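Local coordinates for protein endonuclease and methylase LlaGI (Lactococcus lactis, PDB 5FFJ) that recognises a specific DNA sequence as a Type ISP restriction-modification enzyme, probably methylating adenine and, in its full-length form, coupling ATP hydrolysis to DNA cleavage, at residues N1034-Y1040 and Y1253-K1259; T1194-E1198 and S1281-L1285; Y1239-L1244 and I1264-K1270. All blocks are in the same frame, centred on the assembly; numbering follows the deposited sequence.

Contact 1 (N1034-Y1040 and Y1253-K1259)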
# COMPACT_ATOMS: atom_id res chain seq x y z
N ASN A 1034 18.11 -24.37 14.62
CA ASN A 1034 19.46 -23.90 14.33
C ASN A 1034 20.22 -23.66 15.63
O ASN A 1034 20.94 -22.68 15.77
CB ASN A 1034 19.42 -22.62 13.50
CG ASN A 1034 18.65 -22.79 12.21
OD1 ASN A 1034 18.91 -23.70 11.42
ND2 ASN A 1034 17.67 -21.92 11.98
N GLN A 1035 20.04 -24.58 16.58
CA GLN A 1035 20.67 -24.46 17.89
C GLN A 1035 22.18 -24.47 17.76
O GLN A 1035 22.73 -25.06 16.83
CB GLN A 1035 20.20 -25.60 18.81
CG GLN A 1035 18.69 -25.62 19.03
CD GLN A 1035 18.26 -26.62 20.08
OE1 GLN A 1035 19.05 -27.46 20.52
NE2 GLN A 1035 17.00 -26.53 20.50
N ARG A 1036 22.85 -23.83 18.71
CA ARG A 1036 24.29 -23.62 18.61
C ARG A 1036 25.10 -24.75 19.25
O ARG A 1036 24.55 -25.67 19.86
CB ARG A 1036 24.68 -22.30 19.27
CG ARG A 1036 23.91 -21.10 18.77
CD ARG A 1036 24.67 -19.81 19.07
NE ARG A 1036 23.91 -18.89 19.91
CZ ARG A 1036 24.46 -17.95 20.67
NH1 ARG A 1036 25.78 -17.80 20.72
NH2 ARG A 1036 23.68 -17.16 21.40
N ASP A 1037 26.42 -24.66 19.07
CA ASP A 1037 27.36 -25.60 19.67
C ASP A 1037 27.93 -24.99 20.94
O ASP A 1037 28.54 -23.92 20.91
CB ASP A 1037 28.49 -25.92 18.68
CG ASP A 1037 29.37 -27.08 19.14
OD1 ASP A 1037 29.37 -27.40 20.35
OD2 ASP A 1037 30.06 -27.66 18.29
N GLN A 1038 27.73 -25.66 22.07
CA GLN A 1038 28.18 -25.13 23.35
C GLN A 1038 29.69 -25.28 23.50
O GLN A 1038 30.31 -24.67 24.37
CB GLN A 1038 27.46 -25.83 24.50
CG GLN A 1038 27.99 -27.22 24.84
CD GLN A 1038 27.07 -27.98 25.78
OE1 GLN A 1038 25.95 -27.55 26.06
NE2 GLN A 1038 27.55 -29.11 26.29
N ASN A 1039 30.29 -26.10 22.63
CA ASN A 1039 31.74 -26.26 22.62
C ASN A 1039 32.42 -25.09 21.91
O ASN A 1039 33.57 -24.77 22.19
CB ASN A 1039 32.12 -27.57 21.93
CG ASN A 1039 33.61 -27.86 22.02
OD1 ASN A 1039 34.28 -27.45 22.96
ND2 ASN A 1039 34.13 -28.57 21.02
N TYR A 1040 31.67 -24.47 21.00
CA TYR A 1040 32.13 -23.29 20.27
C TYR A 1040 32.52 -22.16 21.21
O TYR A 1040 33.32 -21.29 20.87
CB TYR A 1040 31.04 -22.84 19.30
CG TYR A 1040 31.39 -21.67 18.42
CD1 TYR A 1040 32.17 -21.83 17.28
CD2 TYR A 1040 30.91 -20.39 18.70
CE1 TYR A 1040 32.48 -20.76 16.46
CE2 TYR A 1040 31.21 -19.32 17.89
CZ TYR A 1040 32.00 -19.50 16.78
OH TYR A 1040 32.29 -18.43 15.97
N TYR A 1253 29.95 -24.45 12.09
CA TYR A 1253 29.22 -23.54 12.98
C TYR A 1253 28.48 -22.46 12.21
O TYR A 1253 28.70 -21.27 12.43
CB TYR A 1253 30.17 -22.89 13.99
CG TYR A 1253 31.21 -23.80 14.58
CD1 TYR A 1253 30.92 -24.60 15.68
CD2 TYR A 1253 32.49 -23.87 14.04
CE1 TYR A 1253 31.88 -25.43 16.23
CE2 TYR A 1253 33.45 -24.70 14.58
CZ TYR A 1253 33.14 -25.48 15.67
OH TYR A 1253 34.10 -26.31 16.21
N ALA A 1254 27.58 -22.86 11.32
CA ALA A 1254 26.76 -21.90 10.59
C ALA A 1254 25.83 -21.18 11.56
O ALA A 1254 25.49 -20.01 11.36
CB ALA A 1254 25.96 -22.60 9.50
N ASN A 1255 25.44 -21.87 12.63
CA ASN A 1255 24.47 -21.34 13.58
C ASN A 1255 25.07 -20.30 14.51
O ASN A 1255 24.42 -19.30 14.82
CB ASN A 1255 23.86 -22.48 14.40
CG ASN A 1255 23.08 -23.46 13.54
OD1 ASN A 1255 22.57 -23.09 12.48
ND2 ASN A 1255 22.97 -24.70 14.00
N ASP A 1256 26.30 -20.53 14.96
CA ASP A 1256 26.97 -19.59 15.84
C ASP A 1256 27.44 -18.36 15.07
O ASP A 1256 27.53 -17.27 15.63
CB ASP A 1256 28.16 -20.26 16.53
CG ASP A 1256 27.74 -21.24 17.61
OD1 ASP A 1256 27.41 -22.40 17.26
OD2 ASP A 1256 27.74 -20.86 18.80
N LEU A 1257 27.73 -18.55 13.79
CA LEU A 1257 28.15 -17.44 12.94
C LEU A 1257 26.96 -16.54 12.61
O LEU A 1257 27.12 -15.33 12.40
CB LEU A 1257 28.78 -17.96 11.65
CG LEU A 1257 30.20 -18.52 11.75
CD1 LEU A 1257 30.64 -19.10 10.41
CD2 LEU A 1257 31.18 -17.44 12.21
N LYS A 1258 25.77 -17.12 12.59
CA LYS A 1258 24.54 -16.37 12.35
C LYS A 1258 24.08 -15.64 13.60
O LYS A 1258 23.72 -14.46 13.55
CB LYS A 1258 23.42 -17.28 11.86
CG LYS A 1258 22.03 -16.65 11.93
CD LYS A 1258 20.92 -17.58 11.47
CE LYS A 1258 19.57 -16.93 11.68
NZ LYS A 1258 18.45 -17.78 11.22
N LYS A 1259 24.08 -16.35 14.73
CA LYS A 1259 23.35 -15.90 15.91
C LYS A 1259 24.21 -15.13 16.91
O LYS A 1259 23.70 -14.65 17.92
CB LYS A 1259 22.71 -17.11 16.59
CG LYS A 1259 21.62 -17.75 15.75
CD LYS A 1259 20.92 -18.88 16.48
CE LYS A 1259 19.55 -19.14 15.86
NZ LYS A 1259 19.06 -20.51 16.14

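Contact 2 (T1194-E1198 and S1281-L1285)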
# COMPACT_ATOMS: atom_id res chain seq x y z
N THR A 1194 32.82 -12.60 4.86
CA THR A 1194 33.66 -11.52 5.37
C THR A 1194 34.43 -10.87 4.22
O THR A 1194 34.90 -11.56 3.31
CB THR A 1194 34.65 -12.02 6.44
OG1 THR A 1194 35.45 -10.93 6.91
CG2 THR A 1194 35.55 -13.11 5.88
N LEU A 1195 34.55 -9.55 4.28
CA LEU A 1195 35.28 -8.80 3.26
C LEU A 1195 36.02 -7.64 3.91
O LEU A 1195 35.42 -6.81 4.58
CB LEU A 1195 34.33 -8.28 2.18
CG LEU A 1195 34.96 -7.57 0.99
CD1 LEU A 1195 36.03 -8.43 0.34
CD2 LEU A 1195 33.89 -7.19 -0.03
N ILE A 1196 37.33 -7.59 3.71
CA ILE A 1196 38.15 -6.55 4.30
C ILE A 1196 38.04 -5.26 3.49
O ILE A 1196 37.92 -5.30 2.27
CB ILE A 1196 39.63 -6.98 4.40
CG1 ILE A 1196 40.42 -6.00 5.27
CG2 ILE A 1196 40.25 -7.11 3.02
CD1 ILE A 1196 41.75 -6.54 5.73
N SER A 1197 38.05 -4.13 4.19
CA SER A 1197 37.91 -2.83 3.54
C SER A 1197 38.97 -1.85 4.01
O SER A 1197 39.39 -1.87 5.17
CB SER A 1197 36.52 -2.25 3.81
OG SER A 1197 36.41 -0.94 3.30
N GLU A 1198 39.40 -0.99 3.10
CA GLU A 1198 40.39 0.03 3.38
C GLU A 1198 39.70 1.35 3.74
O GLU A 1198 40.36 2.33 4.10
CB GLU A 1198 41.29 0.23 2.16
CG GLU A 1198 42.62 0.87 2.46
CD GLU A 1198 43.49 1.00 1.21
OE1 GLU A 1198 43.01 0.62 0.12
OE2 GLU A 1198 44.63 1.48 1.33
N SER A 1281 43.66 -10.69 1.81
CA SER A 1281 43.55 -9.26 2.08
C SER A 1281 44.15 -8.46 0.94
O SER A 1281 43.54 -7.51 0.45
CB SER A 1281 44.25 -8.91 3.39
OG SER A 1281 44.26 -7.50 3.59
N ASP A 1282 45.35 -8.85 0.53
CA ASP A 1282 46.06 -8.16 -0.55
C ASP A 1282 45.21 -8.17 -1.82
O ASP A 1282 45.17 -7.19 -2.56
CB ASP A 1282 47.41 -8.83 -0.82
CG ASP A 1282 48.45 -7.85 -1.32
OD1 ASP A 1282 49.03 -7.12 -0.48
OD2 ASP A 1282 48.70 -7.82 -2.54
N LEU A 1283 44.53 -9.28 -2.05
CA LEU A 1283 43.68 -9.45 -3.22
C LEU A 1283 42.42 -8.59 -3.14
O LEU A 1283 42.03 -7.95 -4.12
CB LEU A 1283 43.29 -10.92 -3.39
CG LEU A 1283 42.51 -11.26 -4.66
CD1 LEU A 1283 43.42 -11.20 -5.88
CD2 LEU A 1283 41.86 -12.63 -4.53
N HIS A 1284 41.78 -8.60 -1.98
CA HIS A 1284 40.49 -7.95 -1.81
C HIS A 1284 40.59 -6.44 -1.67
O HIS A 1284 39.61 -5.72 -1.84
CB HIS A 1284 39.77 -8.53 -0.59
CG HIS A 1284 39.42 -9.98 -0.74
ND1 HIS A 1284 39.16 -10.80 0.34
CD2 HIS A 1284 39.29 -10.76 -1.84
CE1 HIS A 1284 38.89 -12.02 -0.10
NE2 HIS A 1284 38.96 -12.02 -1.42
N LEU A 1285 41.79 -5.95 -1.35
CA LEU A 1285 42.02 -4.52 -1.29
C LEU A 1285 42.30 -3.98 -2.69
O LEU A 1285 41.85 -2.89 -3.05
CB LEU A 1285 43.19 -4.19 -0.36
CG LEU A 1285 42.99 -4.41 1.14
CD1 LEU A 1285 44.26 -4.05 1.91
CD2 LEU A 1285 41.82 -3.60 1.66

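Contact 3 (Y1239-L1244 and I1264-K1270)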
# COMPACT_ATOMS: atom_id res chain seq x y z
N TYR A 1239 45.40 -13.55 10.66
CA TYR A 1239 45.03 -14.90 11.08
C TYR A 1239 43.52 -15.03 11.20
O TYR A 1239 42.94 -16.02 10.76
CB TYR A 1239 45.67 -15.27 12.42
CG TYR A 1239 45.06 -16.51 13.01
CD1 TYR A 1239 45.18 -17.74 12.37
CD2 TYR A 1239 44.35 -16.46 14.20
CE1 TYR A 1239 44.62 -18.88 12.90
CE2 TYR A 1239 43.78 -17.60 14.74
CZ TYR A 1239 43.92 -18.81 14.09
OH TYR A 1239 43.36 -19.94 14.62
N VAL A 1240 42.90 -14.04 11.82
CA VAL A 1240 41.45 -14.01 11.94
C VAL A 1240 40.83 -14.05 10.56
O VAL A 1240 39.92 -14.85 10.30
CB VAL A 1240 40.97 -12.75 12.69
CG1 VAL A 1240 39.45 -12.65 12.66
CG2 VAL A 1240 41.47 -12.75 14.12
N TYR A 1241 41.33 -13.21 9.66
CA TYR A 1241 40.79 -13.11 8.31
C TYR A 1241 40.95 -14.44 7.57
O TYR A 1241 40.10 -14.81 6.76
CB TYR A 1241 41.48 -11.99 7.53
CG TYR A 1241 40.68 -11.50 6.34
CD1 TYR A 1241 39.37 -11.08 6.49
CD2 TYR A 1241 41.25 -11.46 5.08
CE1 TYR A 1241 38.64 -10.63 5.42
CE2 TYR A 1241 40.52 -11.01 3.99
CZ TYR A 1241 39.22 -10.59 4.17
OH TYR A 1241 38.50 -10.15 3.08
N GLY A 1242 42.04 -15.14 7.85
CA GLY A 1242 42.26 -16.45 7.27
C GLY A 1242 41.23 -17.45 7.75
O GLY A 1242 40.64 -18.18 6.95
N VAL A 1243 41.01 -17.48 9.06
CA VAL A 1243 40.09 -18.44 9.67
C VAL A 1243 38.65 -18.23 9.21
O VAL A 1243 37.91 -19.20 9.01
CB VAL A 1243 40.15 -18.36 11.21
CG1 VAL A 1243 39.03 -19.19 11.84
CG2 VAL A 1243 41.50 -18.84 11.72
N LEU A 1244 38.25 -16.98 9.05
CA LEU A 1244 36.88 -16.67 8.64
C LEU A 1244 36.57 -17.16 7.23
O LEU A 1244 35.41 -17.19 6.82
CB LEU A 1244 36.61 -15.17 8.73
CG LEU A 1244 36.63 -14.52 10.12
CD1 LEU A 1244 36.17 -13.07 10.02
CD2 LEU A 1244 35.76 -15.28 11.12
N ILE A 1264 37.04 -17.23 17.36
CA ILE A 1264 38.16 -17.83 16.64
C ILE A 1264 38.85 -18.89 17.50
O ILE A 1264 39.28 -18.60 18.62
CB ILE A 1264 39.17 -16.76 16.22
CG1 ILE A 1264 38.74 -16.10 14.91
CG2 ILE A 1264 40.56 -17.36 16.02
CD1 ILE A 1264 37.34 -15.53 14.93
N PRO A 1265 38.99 -20.13 16.97
CA PRO A 1265 39.76 -21.13 17.70
C PRO A 1265 41.25 -21.05 17.41
O PRO A 1265 41.66 -20.32 16.50
CB PRO A 1265 39.19 -22.46 17.18
CG PRO A 1265 38.28 -22.12 16.02
CD PRO A 1265 38.46 -20.67 15.71
N LEU A 1266 42.05 -21.78 18.19
CA LEU A 1266 43.49 -21.89 17.96
C LEU A 1266 43.75 -23.16 17.14
O LEU A 1266 43.53 -24.26 17.62
CB LEU A 1266 44.25 -21.91 19.29
CG LEU A 1266 45.73 -21.53 19.27
CD1 LEU A 1266 46.45 -22.08 18.06
CD2 LEU A 1266 45.93 -20.02 19.34
N LEU A 1267 44.25 -22.99 15.92
CA LEU A 1267 44.27 -24.09 14.95
C LEU A 1267 45.67 -24.64 14.67
O LEU A 1267 46.68 -23.96 14.87
CB LEU A 1267 43.62 -23.62 13.64
CG LEU A 1267 42.10 -23.80 13.62
CD1 LEU A 1267 41.44 -23.25 14.86
CD2 LEU A 1267 41.50 -23.16 12.39
N LYS A 1268 45.71 -25.88 14.20
CA LYS A 1268 46.92 -26.70 14.18
C LYS A 1268 48.03 -26.17 13.27
O LYS A 1268 49.21 -26.34 13.56
CB LYS A 1268 46.55 -28.14 13.77
CG LYS A 1268 47.34 -29.22 14.52
CD LYS A 1268 46.47 -30.40 14.94
CE LYS A 1268 46.37 -31.44 13.84
NZ LYS A 1268 45.47 -32.56 14.22
N ASN A 1269 47.64 -25.54 12.16
CA ASN A 1269 48.59 -25.00 11.19
C ASN A 1269 48.40 -23.50 11.04
O ASN A 1269 48.16 -22.97 9.95
CB ASN A 1269 48.43 -25.73 9.84
CG ASN A 1269 49.39 -26.89 9.69
OD1 ASN A 1269 50.60 -26.73 9.81
ND2 ASN A 1269 48.85 -28.07 9.42
N LYS A 1270 48.51 -22.81 12.17
CA LYS A 1270 48.16 -21.39 12.27
C LYS A 1270 48.89 -20.49 11.28
O LYS A 1270 48.27 -19.68 10.59
CB LYS A 1270 48.43 -20.90 13.69
CG LYS A 1270 47.78 -19.56 13.97
CD LYS A 1270 47.99 -19.07 15.39
CE LYS A 1270 48.98 -17.92 15.44
NZ LYS A 1270 49.03 -17.31 16.79

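Contact 1 (N1034-Y1040 and Y1253-K1259)
The ammonium nitrogen of Lys1259 is drawn to several oxygens at once: a weak hydrogen bond of 2.9 Å links Lys1259 NZ to Asn1034 O, a salt bridge joins it to Asp927, and Asp1031 adds a long, weak ion pair. Beyond CG the lysine is extended, which lets NZ reach from the helix across to the loop carbonyl. Asp927 also pairs with Lys1258 NZ and accepts from Asn1034 ND2, so one carboxylate ties both segments down. One turn back on the helix, Asn1255 ND2 donates to Gln1035 O (2.9 Å) from above the carbonyl plane, in a bent bond. Asp1256 makes the straightest of these bonds. Its OD1 receives Asp1037 N at 3.1 Å and 176° on the syn lone pair. Its other oxygen, Asp1256 OD2, sits near the plane of the Arg1036 guanidinium at its edge, yet 4.1 Å from Arg1036 NH1, too far for a salt bridge. Asp1256 CB covers one face of the Tyr1040 ring in a CH-pi contact, 3.7 Å from the centroid. With CG anti to the backbone N (chi1 -177°), Tyr1040 brings CD1 over one face of the Tyr1253 ring, 3.4 Å from Tyr1253 CD1; the pair is oblique, planes at 45° and centroids 4.8 Å apart. Asp1037 OD1 accepts from Asn1039 N, an Asx turn that bends the loop towards Tyr1040. The hydroxyl of Tyr1040 reaches Arg1263 N and Tyr1249 OH, while that of Tyr1253 meets Tyr1043. Helix 1254-1259 belongs to the specificity domain and Asp927 to the methylase region, so the contact joins these two parts of the enzyme. The loop between strands 1022-1024 and 1044-1045 thus lies along helix 1254-1259, with Tyr1253 as its N-cap residue after helix 1247-1252.

Contact 2 (T1194-E1198 and S1281-L1285)
Strand 1194-1197, an outermost strand of the four-stranded antiparallel sheet 1058-1059, 1210-1214, 1180-1184 and 1194-1197, packs here on the end of helix 1270-1285 within the specificity domain. The short strand and helix axes approach to 8.1 Å and cross at -70°. Ile1196 is the middle of the contact, its CB directed at the helix, and its two branches spread over the helix turn. The CG2 methyl rests 3.9 Å from His1284 CB and 4.1 Å from Leu1285 CD2, whereas CG1, placed anti to the backbone N (chi1 -169°), brings CD1 to 3.4 Å from Ser1281 OG, a contact without a hydrogen bond. Cut back to an alanine, this position would probably open a gap over the turn from Ser1281 to Leu1285, costing His1284 CB and Leu1285 CD2 one of their apolar neighbours. To one side of the isoleucine, Leu1195 CD1 comes within 3.9 Å of His1284 CB and lies obliquely to the imidazole. On the other, Leu1285 CD2 touches Glu1198 CB at 3.9 Å and the backbone of the same residue, where the strand has given way to a loop. No hydrogen bond crosses between the segments; the imidazole nitrogens of His1284 are taken up by Tyr1241 and Thr1392, which fixes the ring's rotation. The contact is therefore held mainly by van der Waals packing of aliphatic atoms, and its polar link is indirect, through Tyr1241 OH, which meets both His1284 ND1 and Ile1196 N.

Contact 3 (Y1239-L1244 and I1264-K1270)
Tyr1239 OH donates to Pro1265 O at 2.6 Å, with the carbonyl oxygen lying in the plane of the phenol ring at its edge. The C=O...donor angle is 148° and the donor is tilted 18° from the carbonyl plane. The same hydroxyl receives a weak, bent bond from Leu1267 N (3.4 Å), and thus bridges two backbone groups of the loop. Both faces of the ring are covered. Over one lies the aliphatic part of Lys1270, whose CG makes a CH-pi contact 3.8 Å from the centroid of the Tyr1239 ring; the lysine crosses the tyrosine at about a right angle. Lys1270 NZ, 5.6 Å from that centroid, offers at most a weak cation-pi attraction and has a long, weak ion pair with Glu1236. Val1243, one turn further along the helix, offers CG2 to the opposite face. A chi1 of 167° sets CG of the tyrosine anti to the backbone N and extends the phenol over the loop. Further out, Ile1264 works as an apolar wedge: CG2 lies 3.5 Å from Tyr1239 CE2, CG1 meets Val1240 CG1 at 4.2 Å, and CD1 reaches Leu1244 CD2 at 4.1 Å. Pro1265 CD and Leu1267 CD2 extend this apolar surface along the two methyls of Val1243. Backbone bonds of Ile1264, Leu1266 and Lys1268 tie the loop to Arg1044 and, through Gln1405 and Glu1403, to the C-terminal tail. This buried packing inside the specificity domain joins helix 1234-1243 to the loop between strand 1263-1264 and helix 1270-1285, whose Tyr1273 and Val1274 close over Val1243, Leu1267 and Tyr1239.

From the N terminus, the loop 1034-1040 comes first and meets its partner, helix 1254-1259, some 213 residues later, which closes contact 1. Inside that span begins contact 2 at strand 1194-1197, whose partner, the end of helix 1270-1285, lies beyond it, so the two contacts cross. Contact 3, 1239-1244 with 1264-1270, closes a short loop wholly within that of contact 2 and crosses contact 1. Contact 2 ties helix 1270-1285 to the edge of the antiparallel sheet, contact 3 ties helix 1234-1243 to the loop before that helix, and Tyr1241 joins the two contacts. Contact 1 brings in the loop following strand 1022-1024.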